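Local coordinates for intracellular protein transport protein USO1 (Saccharomyces cerevisiae S288c, PDB 6LSU) that tethers vesicles to membranes and is required for protein transport from the endoplasmic reticulum to the Golgi complex, at residues A[31-36]-A[67-72]; A[83-88]-A[164-169]; A[374-379]-A[403-408]; A[407-412]-A[429-434]. All blocks are in the same frame, centred on the assembly; numbering follows the deposited sequence.

Overall arrangement
From the N terminus, interaction 1 closes a loop of 30 residues, nearly all helical, by bringing helix 17-34 against helix 56-73. Interaction 2 then closes a longer loop of 75 residues and joins ARM 1 to ARM 2 through helices 78-91 and 160-174. These two contacts touch, with Leu-68 and Leu-71 packing on Ile-88 and Ile-84. Interactions 3 and 4 lie across the chain's centre, with about 42 Å between the nearest atoms of interactions 2 and 3. Interaction 3 closes around a two-stranded hairpin; interaction 4 closes over the 16 residues between its segments. Both use helix 404-414 within ARM 7. Interactions 1, 2 and 3 follow in series; 4 opens on the segment where 3 closes, sharing Ile-407 and Leu-408, and none nests.

Interaction 1: residues A[31-36]-A[67-72]; sequences RVENST and LLNTLK
Near the N-terminal end of the armadillo-repeat head, Val-32 on helix 17-34 packs against Thr-70 on helix 56-73, the latter within ARM 1. The polar link is a hydrogen bond from Thr-70 OG1 to Val-32 O, 2.7 Å long, although the placing of that carbonyl oxygen is somewhat doubtful. The threonine hydroxyl lies beside its own backbone N and anti to the carbonyl carbon (chi1 -59°), a setting from which OG1 is also hydrogen-bonded to Pro-66 O, one turn back in its own helix. Around this bond the packing is apolar. Val-32 turns CG1 anti to its backbone nitrogen (chi1 165°), which places that methyl 3.7 Å from Thr-70 CB and 4.1 Å from Leu-67 CD1. Leu-48 of helix 38-54 touches both Val-32 and Leu-67 and so extends the buried layer. At the more accessible margin, the extended chain of Glu-33 carries its carboxylate across to the neighbourhood of Asn-69. Helix 17-34 thus packs on helix 56-73 of ARM 1 through a small buried apolar layer, as in the stacked-helix solenoids of the armadillo type.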
loop_
_atom_site.group_PDB
_atom_site.type_symbol
_atom_site.label_atom_id
_atom_site.label_comp_id
_atom_site.label_asym_id
_atom_site.label_seq_id
_atom_site.Cartn_x
_atom_site.Cartn_y
_atom_site.Cartn_z
ATOM N N ARG A 31 -46.025 -12.058 31.972
ATOM C CA ARG A 31 -46.727 -10.754 31.831
ATOM C C ARG A 31 -46.421 -10.131 30.458
ATOM O O ARG A 31 -47.366 -9.519 29.861
ATOM C CB ARG A 31 -46.309 -9.772 32.933
ATOM C CG ARG A 31 -46.630 -10.216 34.351
ATOM C CD ARG A 31 -47.247 -9.118 35.202
ATOM N NE ARG A 31 -46.297 -8.462 36.101
ATOM C CZ ARG A 31 -45.994 -7.157 36.104
ATOM N NH1 ARG A 31 -46.568 -6.307 35.261
ATOM N NH2 ARG A 31 -45.114 -6.700 36.977
ATOM N N VAL A 32 -45.170 -10.229 29.975
ATOM C CA VAL A 32 -44.774 -9.578 28.678
ATOM C C VAL A 32 -45.601 -10.211 27.557
ATOM O O VAL A 32 -46.040 -9.510 26.643
ATOM C CB VAL A 32 -43.271 -9.708 28.358
ATOM C CG1 VAL A 32 -42.977 -9.372 26.907
ATOM C CG2 VAL A 32 -42.396 -8.884 29.285
ATOM N N GLU A 33 -45.752 -11.526 27.612
ATOM C CA GLU A 33 -46.369 -12.292 26.507
ATOM C C GLU A 33 -47.894 -12.316 26.657
ATOM O O GLU A 33 -48.561 -12.311 25.596
ATOM C CB GLU A 33 -45.783 -13.701 26.457
ATOM C CG GLU A 33 -45.703 -14.248 25.047
ATOM C CD GLU A 33 -45.012 -15.591 25.027
ATOM O OE1 GLU A 33 -44.515 -16.020 26.122
ATOM O OE2 GLU A 33 -44.972 -16.203 23.937
ATOM N N ASN A 34 -48.430 -12.302 27.894
ATOM C CA ASN A 34 -49.822 -12.784 28.128
ATOM C C ASN A 34 -50.796 -11.677 28.563
ATOM O O ASN A 34 -51.931 -11.708 28.053
ATOM C CB ASN A 34 -49.806 -14.015 29.026
ATOM C CG ASN A 34 -49.127 -15.159 28.316
ATOM O OD1 ASN A 34 -49.332 -15.339 27.101
ATOM N ND2 ASN A 34 -48.303 -15.892 29.066
ATOM N N SER A 35 -50.410 -10.744 29.432
ATOM C CA SER A 35 -51.227 -9.542 29.749
ATOM C C SER A 35 -51.960 -9.084 28.480
ATOM O O SER A 35 -51.335 -9.067 27.407
ATOM C CB SER A 35 -50.375 -8.435 30.310
ATOM O OG SER A 35 -49.578 -8.906 31.394
ATOM N N THR A 36 -53.246 -8.750 28.588
ATOM C CA THR A 36 -54.153 -8.387 27.457
ATOM C C THR A 36 -54.162 -6.866 27.273
ATOM O O THR A 36 -54.762 -6.367 26.274
ATOM C CB THR A 36 -55.593 -8.860 27.718
ATOM O OG1 THR A 36 -55.981 -8.406 29.021
ATOM C CG2 THR A 36 -55.765 -10.364 27.641
ATOM N N LEU A 67 -40.058 -11.513 24.447
ATOM C CA LEU A 67 -39.616 -10.174 23.965
ATOM C C LEU A 67 -39.819 -10.086 22.445
ATOM O O LEU A 67 -40.491 -9.161 21.947
ATOM C CB LEU A 67 -38.132 -9.990 24.308
ATOM C CG LEU A 67 -37.787 -9.043 25.453
ATOM C CD1 LEU A 67 -38.985 -8.712 26.326
ATOM C CD2 LEU A 67 -36.637 -9.602 26.284
ATOM N N LEU A 68 -39.283 -11.058 21.730
ATOM C CA LEU A 68 -39.428 -11.100 20.260
ATOM C C LEU A 68 -40.898 -11.313 19.861
ATOM O O LEU A 68 -41.327 -10.761 18.782
ATOM C CB LEU A 68 -38.490 -12.190 19.734
ATOM C CG LEU A 68 -37.005 -11.911 19.937
ATOM C CD1 LEU A 68 -36.141 -12.972 19.275
ATOM C CD2 LEU A 68 -36.631 -10.540 19.404
ATOM N N ASN A 69 -41.666 -12.063 20.653
ATOM C CA ASN A 69 -43.099 -12.321 20.347
ATOM C C ASN A 69 -43.839 -11.006 20.570
ATOM O O ASN A 69 -44.513 -10.538 19.635
ATOM C CB ASN A 69 -43.675 -13.481 21.167
ATOM C CG ASN A 69 -43.291 -14.838 20.615
ATOM O OD1 ASN A 69 -43.138 -15.797 21.361
ATOM N ND2 ASN A 69 -43.090 -14.911 19.314
ATOM N N THR A 70 -43.683 -10.392 21.745
ATOM C CA THR A 70 -44.344 -9.095 22.049
ATOM C C THR A 70 -43.903 -8.003 21.052
ATOM O O THR A 70 -44.713 -7.045 20.807
ATOM C CB THR A 70 -44.090 -8.682 23.499
ATOM O OG1 THR A 70 -44.615 -9.715 24.333
ATOM C CG2 THR A 70 -44.735 -7.360 23.849
ATOM N N LEU A 71 -42.698 -8.109 20.474
ATOM C CA LEU A 71 -42.204 -7.120 19.488
ATOM C C LEU A 71 -43.019 -7.233 18.184
ATOM O O LEU A 71 -43.401 -6.193 17.638
ATOM C CB LEU A 71 -40.698 -7.298 19.249
ATOM C CG LEU A 71 -40.094 -6.322 18.225
ATOM C CD1 LEU A 71 -39.873 -4.956 18.847
ATOM C CD2 LEU A 71 -38.809 -6.862 17.629
ATOM N N LYS A 72 -43.281 -8.440 17.674
ATOM C CA LYS A 72 -44.177 -8.639 16.492
ATOM C C LYS A 72 -45.623 -8.204 16.775
ATOM O O LYS A 72 -46.249 -7.724 15.816
ATOM C CB LYS A 72 -44.165 -10.104 16.080
ATOM C CG LYS A 72 -42.797 -10.600 15.657
ATOM C CD LYS A 72 -42.837 -11.954 15.041
ATOM C CE LYS A 72 -42.063 -12.941 15.884
ATOM N NZ LYS A 72 -41.862 -14.230 15.182
#

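Interaction 2: residues A[83-88]-A[164-169]; sequences AILETI and LYTIQL
Tyr-165 reaches across from helix 160-174 to donate its phenolic proton to Glu-86 on helix 78-91, with OH 2.8 Å from Glu-86 OE1. The oxygen sits at the edge of the ring, near its plane, while the carboxylate stands nearly upright against the ring, the two planes 82° apart. The hydroxyl comes to OE1 from above the carboxylate plane, well out of it. Beyond CG the glutamate chain is extended, which carries its acid group out to the phenol and lays CG 3.4 Å from Tyr-165 CE2. OE1 also pairs with Lys-82 and OE2 with Lys-49, so this buried carboxylate has a cationic partner at each oxygen. A phenylalanine in place of Tyr-165 would probably keep the ring beside Glu-86 CG but leave OE1 without its bond to helix 160-174. The short segment axes run broadly parallel, 31° apart and 10.0 Å at closest approach, and the contact ties ARM 1 to ARM 2 in the solenoid. Inward from the phenol, Leu-85 fills the interface: its CB lies 4.0 Å from Tyr-165 CB, and CD1 rests 3.6 Å from Thr-166 OG1, a hydroxyl already bonded to Ile-162 O. The other branch, CD2, meets Leu-169 CD2 at 4.0 Å, the two leucines crossing at about a right angle. Leu-169 holds CG anti to its backbone N (chi1 -173°), which lets its fork span two neighbours: while CD2 faces Leu-85, CD1 packs 3.9 Å from Ile-88 CG2.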
loop_
_atom_site.group_PDB
_atom_site.type_symbol
_atom_site.label_atom_id
_atom_site.label_comp_id
_atom_site.label_asym_id
_atom_site.label_seq_id
_atom_site.Cartn_x
_atom_site.Cartn_y
_atom_site.Cartn_z
ATOM N N ALA A 83 -38.685 0.084 23.954
ATOM C CA ALA A 83 -38.270 -0.569 25.216
ATOM C C ALA A 83 -37.722 -1.985 24.945
ATOM O O ALA A 83 -36.764 -2.461 25.650
ATOM C CB ALA A 83 -39.415 -0.611 26.192
ATOM N N ILE A 84 -38.257 -2.649 23.928
ATOM C CA ILE A 84 -37.785 -4.024 23.615
ATOM C C ILE A 84 -36.418 -3.913 22.932
ATOM O O ILE A 84 -35.481 -4.641 23.359
ATOM C CB ILE A 84 -38.845 -4.784 22.794
ATOM C CG1 ILE A 84 -40.003 -5.197 23.716
ATOM C CG2 ILE A 84 -38.239 -5.972 22.042
ATOM C CD1 ILE A 84 -41.289 -5.483 22.975
ATOM N N LEU A 85 -36.287 -2.980 21.981
ATOM C CA LEU A 85 -34.988 -2.721 21.288
ATOM C C LEU A 85 -33.940 -2.348 22.358
ATOM O O LEU A 85 -32.825 -2.914 22.296
ATOM C CB LEU A 85 -35.146 -1.643 20.202
ATOM C CG LEU A 85 -36.051 -2.014 19.019
ATOM C CD1 LEU A 85 -36.177 -0.866 18.051
ATOM C CD2 LEU A 85 -35.523 -3.170 18.234
ATOM N N GLU A 86 -34.257 -1.488 23.329
ATOM C CA GLU A 86 -33.216 -1.132 24.326
ATOM C C GLU A 86 -32.839 -2.420 25.051
ATOM O O GLU A 86 -31.607 -2.642 25.288
ATOM C CB GLU A 86 -33.629 -0.053 25.329
ATOM C CG GLU A 86 -34.080 1.234 24.681
ATOM C CD GLU A 86 -34.669 2.325 25.562
ATOM O OE1 GLU A 86 -34.751 3.503 25.063
ATOM O OE2 GLU A 86 -34.994 2.038 26.734
ATOM N N THR A 87 -33.825 -3.265 25.344
ATOM C CA THR A 87 -33.617 -4.454 26.217
ATOM C C THR A 87 -32.726 -5.432 25.453
ATOM O O THR A 87 -31.676 -5.875 26.027
ATOM C CB THR A 87 -34.936 -5.037 26.744
ATOM O OG1 THR A 87 -35.544 -4.020 27.559
ATOM C CG2 THR A 87 -34.700 -6.296 27.567
ATOM N N ILE A 88 -33.016 -5.668 24.184
ATOM C CA ILE A 88 -32.184 -6.616 23.390
ATOM C C ILE A 88 -30.742 -6.116 23.309
ATOM O O ILE A 88 -29.797 -6.943 23.436
ATOM C CB ILE A 88 -32.754 -6.858 21.993
ATOM C CG1 ILE A 88 -34.192 -7.364 22.091
ATOM C CG2 ILE A 88 -31.853 -7.847 21.237
ATOM C CD1 ILE A 88 -34.825 -7.595 20.734
ATOM N N LEU A 164 -32.537 4.641 15.046
ATOM C CA LEU A 164 -31.123 4.476 15.450
ATOM C C LEU A 164 -30.902 3.122 16.124
ATOM O O LEU A 164 -29.858 2.447 15.857
ATOM C CB LEU A 164 -30.732 5.587 16.426
ATOM C CG LEU A 164 -29.260 5.632 16.766
ATOM C CD1 LEU A 164 -28.451 5.528 15.490
ATOM C CD2 LEU A 164 -28.912 6.875 17.487
ATOM N N TYR A 165 -31.805 2.725 17.013
ATOM C CA TYR A 165 -31.661 1.446 17.744
ATOM C C TYR A 165 -31.713 0.275 16.749
ATOM O O TYR A 165 -30.984 -0.730 16.901
ATOM C CB TYR A 165 -32.767 1.279 18.764
ATOM C CG TYR A 165 -32.610 2.036 20.051
ATOM C CD1 TYR A 165 -31.390 2.175 20.673
ATOM C CD2 TYR A 165 -33.727 2.517 20.706
ATOM C CE1 TYR A 165 -31.266 2.852 21.888
ATOM C CE2 TYR A 165 -33.636 3.154 21.929
ATOM C CZ TYR A 165 -32.395 3.349 22.516
ATOM O OH TYR A 165 -32.307 3.976 23.727
ATOM N N THR A 166 -32.482 0.429 15.689
ATOM C CA THR A 166 -32.647 -0.634 14.654
ATOM C C THR A 166 -31.335 -0.821 13.877
ATOM O O THR A 166 -30.880 -1.968 13.723
ATOM C CB THR A 166 -33.859 -0.291 13.800
ATOM O OG1 THR A 166 -34.967 -0.240 14.694
ATOM C CG2 THR A 166 -34.103 -1.291 12.703
ATOM N N ILE A 167 -30.757 0.279 13.405
ATOM C CA ILE A 167 -29.434 0.330 12.720
ATOM C C ILE A 167 -28.413 -0.355 13.626
ATOM O O ILE A 167 -27.718 -1.257 13.183
ATOM C CB ILE A 167 -28.997 1.777 12.421
ATOM C CG1 ILE A 167 -29.906 2.436 11.388
ATOM C CG2 ILE A 167 -27.565 1.781 11.933
ATOM C CD1 ILE A 167 -29.569 3.885 11.101
ATOM N N GLN A 168 -28.348 0.072 14.886
ATOM C CA GLN A 168 -27.360 -0.443 15.860
ATOM C C GLN A 168 -27.559 -1.944 16.043
ATOM O O GLN A 168 -26.508 -2.660 16.049
ATOM C CB GLN A 168 -27.460 0.321 17.177
ATOM C CG GLN A 168 -26.964 1.739 17.026
ATOM C CD GLN A 168 -27.174 2.611 18.251
ATOM O OE1 GLN A 168 -28.194 2.573 18.928
ATOM N NE2 GLN A 168 -26.192 3.457 18.509
ATOM N N LEU A 169 -28.813 -2.420 16.151
ATOM C CA LEU A 169 -29.092 -3.856 16.419
ATOM C C LEU A 169 -28.614 -4.677 15.221
ATOM O O LEU A 169 -27.924 -5.685 15.429
ATOM C CB LEU A 169 -30.579 -4.086 16.715
ATOM C CG LEU A 169 -30.942 -5.505 17.160
ATOM C CD1 LEU A 169 -30.117 -5.940 18.365
ATOM C CD2 LEU A 169 -32.429 -5.596 17.461
#

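Interaction 3: residues A[374-379]-A[403-408]; sequences LEFSKI and PVVSIL
Phe-376 and Ile-379, at the two ends of a type I beta turn, hold the start of helix 404-414 by different means. The tighter, inner part is apolar and buried. With CG anti to its backbone nitrogen (chi1 -161°), Phe-376 sends its ring over toward the helix, where Leu-408 CD1 comes to the ring edge, 4.1 Å from CE2. Val-405 approaches the same ring obliquely, its CG2 lying 4.1 Å from Phe-376 CE2, whereas the placing of Val-404 CG1 against the ring is doubtful. An alanine at Phe-376 is likely to open a gap between these aliphatic groups and the ring of Tyr-434. Further out, Ile-379 and Val-404 lie side by side, their CG2 methyls 4.0 Å apart. The other side is made of backbone, is more accessible and holds a water. Ile-379 O accepts Val-404 N at 3.0 Å in an almost straight bond (177° at the hydrogen), and it also takes a hydrogen bond from a water that in turn accepts Val-405 N. One carbonyl thus serves two early amides of the helix, one directly and one through water. On this side Pro-403, the N-cap residue, is exposed. The contact closes the base of the antiparallel strands 380-384 and 399-403, while helices 337-346, 354-366 and 421-435 border its apolar side.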
loop_
_atom_site.group_PDB
_atom_site.type_symbol
_atom_site.label_atom_id
_atom_site.label_comp_id
_atom_site.label_asym_id
_atom_site.label_seq_id
_atom_site.Cartn_x
_atom_site.Cartn_y
_atom_site.Cartn_z
ATOM N N LEU A 374 3.673 9.206 -21.791
ATOM C CA LEU A 374 4.033 10.394 -22.604
ATOM C C LEU A 374 3.448 11.678 -21.977
ATOM O O LEU A 374 4.087 12.697 -22.041
ATOM C CB LEU A 374 3.603 10.153 -24.048
ATOM C CG LEU A 374 4.477 9.124 -24.759
ATOM C CD1 LEU A 374 3.862 8.742 -26.075
ATOM C CD2 LEU A 374 5.865 9.666 -24.999
ATOM N N GLU A 375 2.356 11.616 -21.231
ATOM C CA GLU A 375 1.820 12.848 -20.606
ATOM C C GLU A 375 2.707 13.202 -19.415
ATOM O O GLU A 375 3.061 14.412 -19.246
ATOM C CB GLU A 375 0.354 12.637 -20.269
ATOM C CG GLU A 375 -0.509 12.869 -21.484
ATOM C CD GLU A 375 -0.558 14.336 -21.895
ATOM O OE1 GLU A 375 0.076 14.724 -22.933
ATOM O OE2 GLU A 375 -1.227 15.098 -21.174
ATOM N N PHE A 376 3.073 12.151 -18.665
ATOM C CA PHE A 376 3.967 12.204 -17.483
ATOM C C PHE A 376 5.270 12.927 -17.822
ATOM O O PHE A 376 5.707 13.829 -17.084
ATOM C CB PHE A 376 4.233 10.788 -16.974
ATOM C CG PHE A 376 4.736 10.789 -15.557
ATOM C CD1 PHE A 376 3.858 11.005 -14.508
ATOM C CD2 PHE A 376 6.090 10.620 -15.299
ATOM C CE1 PHE A 376 4.328 11.021 -13.210
ATOM C CE2 PHE A 376 6.565 10.676 -14.009
ATOM C CZ PHE A 376 5.696 10.877 -12.965
ATOM N N SER A 377 5.889 12.563 -18.927
ATOM C CA SER A 377 7.184 13.137 -19.362
ATOM C C SER A 377 7.093 14.644 -19.584
ATOM O O SER A 377 8.121 15.216 -19.712
ATOM C CB SER A 377 7.668 12.525 -20.606
ATOM O OG SER A 377 6.757 12.885 -21.621
ATOM N N LYS A 378 5.900 15.248 -19.611
ATOM C CA LYS A 378 5.701 16.703 -19.895
ATOM C C LYS A 378 5.303 17.458 -18.639
ATOM O O LYS A 378 5.222 18.721 -18.656
ATOM C CB LYS A 378 4.652 16.896 -20.980
ATOM C CG LYS A 378 4.857 16.016 -22.207
ATOM C CD LYS A 378 4.108 16.499 -23.401
ATOM C CE LYS A 378 2.622 16.244 -23.324
ATOM N NZ LYS A 378 2.036 16.242 -24.676
ATOM N N ILE A 379 5.126 16.732 -17.536
ATOM C CA ILE A 379 4.730 17.382 -16.263
ATOM C C ILE A 379 5.953 18.047 -15.603
ATOM O O ILE A 379 7.042 17.414 -15.456
ATOM C CB ILE A 379 4.043 16.386 -15.358
ATOM C CG1 ILE A 379 2.878 15.742 -16.098
ATOM C CG2 ILE A 379 3.666 17.087 -14.074
ATOM C CD1 ILE A 379 2.166 14.672 -15.315
ATOM N N PRO A 403 11.074 19.469 -14.260
ATOM C CA PRO A 403 10.443 18.238 -14.712
ATOM C C PRO A 403 10.338 17.219 -13.577
ATOM O O PRO A 403 11.278 17.031 -12.846
ATOM C CB PRO A 403 11.341 17.707 -15.810
ATOM C CG PRO A 403 12.166 18.868 -16.208
ATOM C CD PRO A 403 12.316 19.737 -14.974
ATOM N N VAL A 404 9.145 16.619 -13.455
ATOM C CA VAL A 404 8.822 15.575 -12.432
ATOM C C VAL A 404 9.866 14.451 -12.533
ATOM O O VAL A 404 10.434 14.047 -11.541
ATOM C CB VAL A 404 7.358 15.159 -12.602
ATOM C CG1 VAL A 404 7.103 13.660 -12.569
ATOM C CG2 VAL A 404 6.525 15.870 -11.560
ATOM N N VAL A 405 10.277 14.056 -13.710
ATOM C CA VAL A 405 11.208 12.892 -13.798
ATOM C C VAL A 405 12.536 13.253 -13.108
ATOM O O VAL A 405 13.068 12.417 -12.387
ATOM C CB VAL A 405 11.391 12.424 -15.239
ATOM C CG1 VAL A 405 12.461 11.362 -15.342
ATOM C CG2 VAL A 405 10.077 11.920 -15.773
ATOM N N SER A 406 13.068 14.449 -13.362
ATOM C CA SER A 406 14.256 15.003 -12.658
ATOM C C SER A 406 14.081 14.932 -11.126
ATOM O O SER A 406 14.975 14.341 -10.466
ATOM C CB SER A 406 14.528 16.424 -13.147
ATOM O OG SER A 406 14.961 16.364 -14.500
ATOM N N ILE A 407 12.978 15.430 -10.556
ATOM C CA ILE A 407 12.747 15.369 -9.073
ATOM C C ILE A 407 12.789 13.915 -8.593
ATOM O O ILE A 407 13.271 13.656 -7.564
ATOM C CB ILE A 407 11.439 16.034 -8.648
ATOM C CG1 ILE A 407 11.343 17.460 -9.179
ATOM C CG2 ILE A 407 11.296 16.024 -7.117
ATOM C CD1 ILE A 407 10.167 18.161 -8.656
ATOM N N LEU A 408 12.219 12.984 -9.327
ATOM C CA LEU A 408 12.203 11.579 -8.897
ATOM C C LEU A 408 13.653 11.102 -8.744
ATOM O O LEU A 408 13.990 10.554 -7.729
ATOM C CB LEU A 408 11.425 10.736 -9.910
ATOM C CG LEU A 408 9.920 10.962 -9.879
ATOM C CD1 LEU A 408 9.247 10.092 -10.920
ATOM C CD2 LEU A 408 9.304 10.636 -8.524
HETATM O O HOH W 1 8.917 15.051 -15.734
#

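Interaction 4: residues A[407-412]-A[429-434]; sequences ILINWM and RLLKAY
Met-412 N donates to Leu-408 O at 2.8 Å, a backbone bond that stacks, one turn apart, two residues whose side chains both press on helix 421-435. Tyr-434 N and Leu-430 O make the matching turn, also 2.8 Å long, in the partner helix. Between the two segments themselves no hydrogen bond forms, and the evidence for the contact is the fit of aliphatic branches. Leu-431 is central: it enters between Leu-408, Ile-409 and Met-412. Its CG lies 3.9 Å from Leu-408 CB, and its CD1 methyl lies 3.9 Å from Ile-409 CG1. The same methyl is met by the end of Met-412, whose CE comes within 4.0 Å because the chain, extended as far as SD, bends at the last torsion (chi3 48°). Leu-431 keeps CG beside its backbone N (chi1 -86°), a setting that brings both of its branches to Ile-409. Deeper in, Leu-430 crosses Leu-408 at about a right angle; its CD2 packs 3.7 Å from Leu-408 CD1, and Leu-359 of helix 354-366 touches both leucines. The charged side chains of segment 429-434 are tied elsewhere: Lys-432 pairs with Asp-522 and bonds to the Tyr-704 hydroxyl, and Arg-429 pairs with Asp-684. The segment axes approach to 10.3 Å and run closer to antiparallel than to perpendicular, at 145°. These are two consecutive, roughly antiparallel helices of ARM 7, closed by leucine, isoleucine and methionine side chains, as expected in an alpha-solenoid.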
loop_
_atom_site.group_PDB
_atom_site.type_symbol
_atom_site.label_atom_id
_atom_site.label_comp_id
_atom_site.label_asym_id
_atom_site.label_seq_id
_atom_site.Cartn_x
_atom_site.Cartn_y
_atom_site.Cartn_z
ATOM N N ILE A 407 12.978 15.430 -10.556
ATOM C CA ILE A 407 12.747 15.369 -9.073
ATOM C C ILE A 407 12.789 13.915 -8.593
ATOM O O ILE A 407 13.271 13.656 -7.564
ATOM C CB ILE A 407 11.439 16.034 -8.648
ATOM C CG1 ILE A 407 11.343 17.460 -9.179
ATOM C CG2 ILE A 407 11.296 16.024 -7.117
ATOM C CD1 ILE A 407 10.167 18.161 -8.656
ATOM N N LEU A 408 12.219 12.984 -9.327
ATOM C CA LEU A 408 12.203 11.579 -8.897
ATOM C C LEU A 408 13.653 11.102 -8.744
ATOM O O LEU A 408 13.990 10.554 -7.729
ATOM C CB LEU A 408 11.425 10.736 -9.910
ATOM C CG LEU A 408 9.920 10.962 -9.879
ATOM C CD1 LEU A 408 9.247 10.092 -10.920
ATOM C CD2 LEU A 408 9.304 10.636 -8.524
ATOM N N ILE A 409 14.454 11.333 -9.764
ATOM C CA ILE A 409 15.855 10.845 -9.838
ATOM C C ILE A 409 16.643 11.521 -8.736
ATOM O O ILE A 409 17.390 10.862 -8.044
ATOM C CB ILE A 409 16.431 11.115 -11.226
ATOM C CG1 ILE A 409 15.712 10.219 -12.248
ATOM C CG2 ILE A 409 17.927 10.854 -11.191
ATOM C CD1 ILE A 409 16.084 10.482 -13.698
ATOM N N ASN A 410 16.357 12.791 -8.520
ATOM C CA ASN A 410 17.061 13.540 -7.484
ATOM C C ASN A 410 16.687 12.953 -6.125
ATOM O O ASN A 410 17.577 12.765 -5.287
ATOM C CB ASN A 410 16.702 15.007 -7.634
ATOM C CG ASN A 410 17.321 15.765 -6.503
ATOM O OD1 ASN A 410 16.701 15.902 -5.456
ATOM N ND2 ASN A 410 18.572 16.102 -6.716
ATOM N N TRP A 411 15.415 12.719 -5.881
ATOM C CA TRP A 411 14.936 12.282 -4.550
ATOM C C TRP A 411 15.454 10.885 -4.306
ATOM O O TRP A 411 16.044 10.661 -3.214
ATOM C CB TRP A 411 13.414 12.316 -4.447
ATOM C CG TRP A 411 12.908 13.670 -4.097
ATOM C CD1 TRP A 411 13.548 14.853 -4.259
ATOM C CD2 TRP A 411 11.620 13.981 -3.559
ATOM N NE1 TRP A 411 12.747 15.889 -3.855
ATOM C CE2 TRP A 411 11.575 15.372 -3.386
ATOM C CE3 TRP A 411 10.527 13.212 -3.177
ATOM C CZ2 TRP A 411 10.455 16.015 -2.900
ATOM C CZ3 TRP A 411 9.429 13.849 -2.664
ATOM C CH2 TRP A 411 9.394 15.232 -2.530
ATOM N N MET A 412 15.296 10.037 -5.327
ATOM C CA MET A 412 15.778 8.643 -5.291
ATOM C C MET A 412 17.251 8.619 -4.835
ATOM O O MET A 412 17.578 7.748 -3.955
ATOM C CB MET A 412 15.637 7.960 -6.658
ATOM C CG MET A 412 15.777 6.490 -6.510
ATOM S SD MET A 412 15.665 5.616 -8.056
ATOM C CE MET A 412 16.779 6.618 -9.012
ATOM N N ARG A 429 9.987 3.011 -7.881
ATOM C CA ARG A 429 8.831 2.271 -8.432
ATOM C C ARG A 429 8.042 3.146 -9.432
ATOM O O ARG A 429 7.595 2.582 -10.446
ATOM C CB ARG A 429 7.952 1.795 -7.281
ATOM C CG ARG A 429 8.675 0.819 -6.367
ATOM C CD ARG A 429 8.477 -0.635 -6.727
ATOM N NE ARG A 429 7.063 -0.854 -6.499
ATOM C CZ ARG A 429 6.520 -1.331 -5.382
ATOM N NH1 ARG A 429 7.284 -1.736 -4.375
ATOM N NH2 ARG A 429 5.199 -1.432 -5.299
ATOM N N LEU A 430 7.939 4.459 -9.204
ATOM C CA LEU A 430 7.195 5.370 -10.102
ATOM C C LEU A 430 7.970 5.504 -11.404
ATOM O O LEU A 430 7.347 5.323 -12.470
ATOM C CB LEU A 430 6.972 6.734 -9.431
ATOM C CG LEU A 430 6.321 7.796 -10.300
ATOM C CD1 LEU A 430 5.097 7.283 -11.031
ATOM C CD2 LEU A 430 5.966 9.002 -9.472
ATOM N N LEU A 431 9.291 5.721 -11.301
ATOM C CA LEU A 431 10.197 5.754 -12.468
ATOM C C LEU A 431 10.040 4.462 -13.252
ATOM O O LEU A 431 10.119 4.508 -14.536
ATOM C CB LEU A 431 11.652 5.918 -11.987
ATOM C CG LEU A 431 12.085 7.364 -11.766
ATOM C CD1 LEU A 431 13.367 7.409 -10.963
ATOM C CD2 LEU A 431 12.274 8.092 -13.085
ATOM N N LYS A 432 9.961 3.321 -12.583
ATOM C CA LYS A 432 9.884 2.046 -13.352
ATOM C C LYS A 432 8.501 1.970 -14.025
ATOM O O LYS A 432 8.406 1.367 -15.069
ATOM C CB LYS A 432 10.178 0.874 -12.430
ATOM C CG LYS A 432 11.605 0.821 -11.919
ATOM C CD LYS A 432 11.831 -0.473 -11.194
ATOM C CE LYS A 432 13.003 -0.466 -10.261
ATOM N NZ LYS A 432 13.058 -1.775 -9.589
ATOM N N ALA A 433 7.464 2.554 -13.411
ATOM C CA ALA A 433 6.088 2.551 -13.933
ATOM C C ALA A 433 6.095 3.441 -15.194
ATOM O O ALA A 433 5.558 3.082 -16.311
ATOM C CB ALA A 433 5.142 3.064 -12.886
ATOM N N TYR A 434 6.805 4.542 -15.094
ATOM C CA TYR A 434 6.973 5.470 -16.216
ATOM C C TYR A 434 7.654 4.834 -17.428
ATOM O O TYR A 434 7.277 5.069 -18.610
ATOM C CB TYR A 434 7.761 6.637 -15.697
ATOM C CG TYR A 434 8.260 7.571 -16.748
ATOM C CD1 TYR A 434 7.388 8.387 -17.428
ATOM C CD2 TYR A 434 9.623 7.746 -16.939
ATOM C CE1 TYR A 434 7.853 9.339 -18.315
ATOM C CE2 TYR A 434 10.107 8.709 -17.811
ATOM C CZ TYR A 434 9.210 9.497 -18.510
ATOM O OH TYR A 434 9.628 10.420 -19.407
#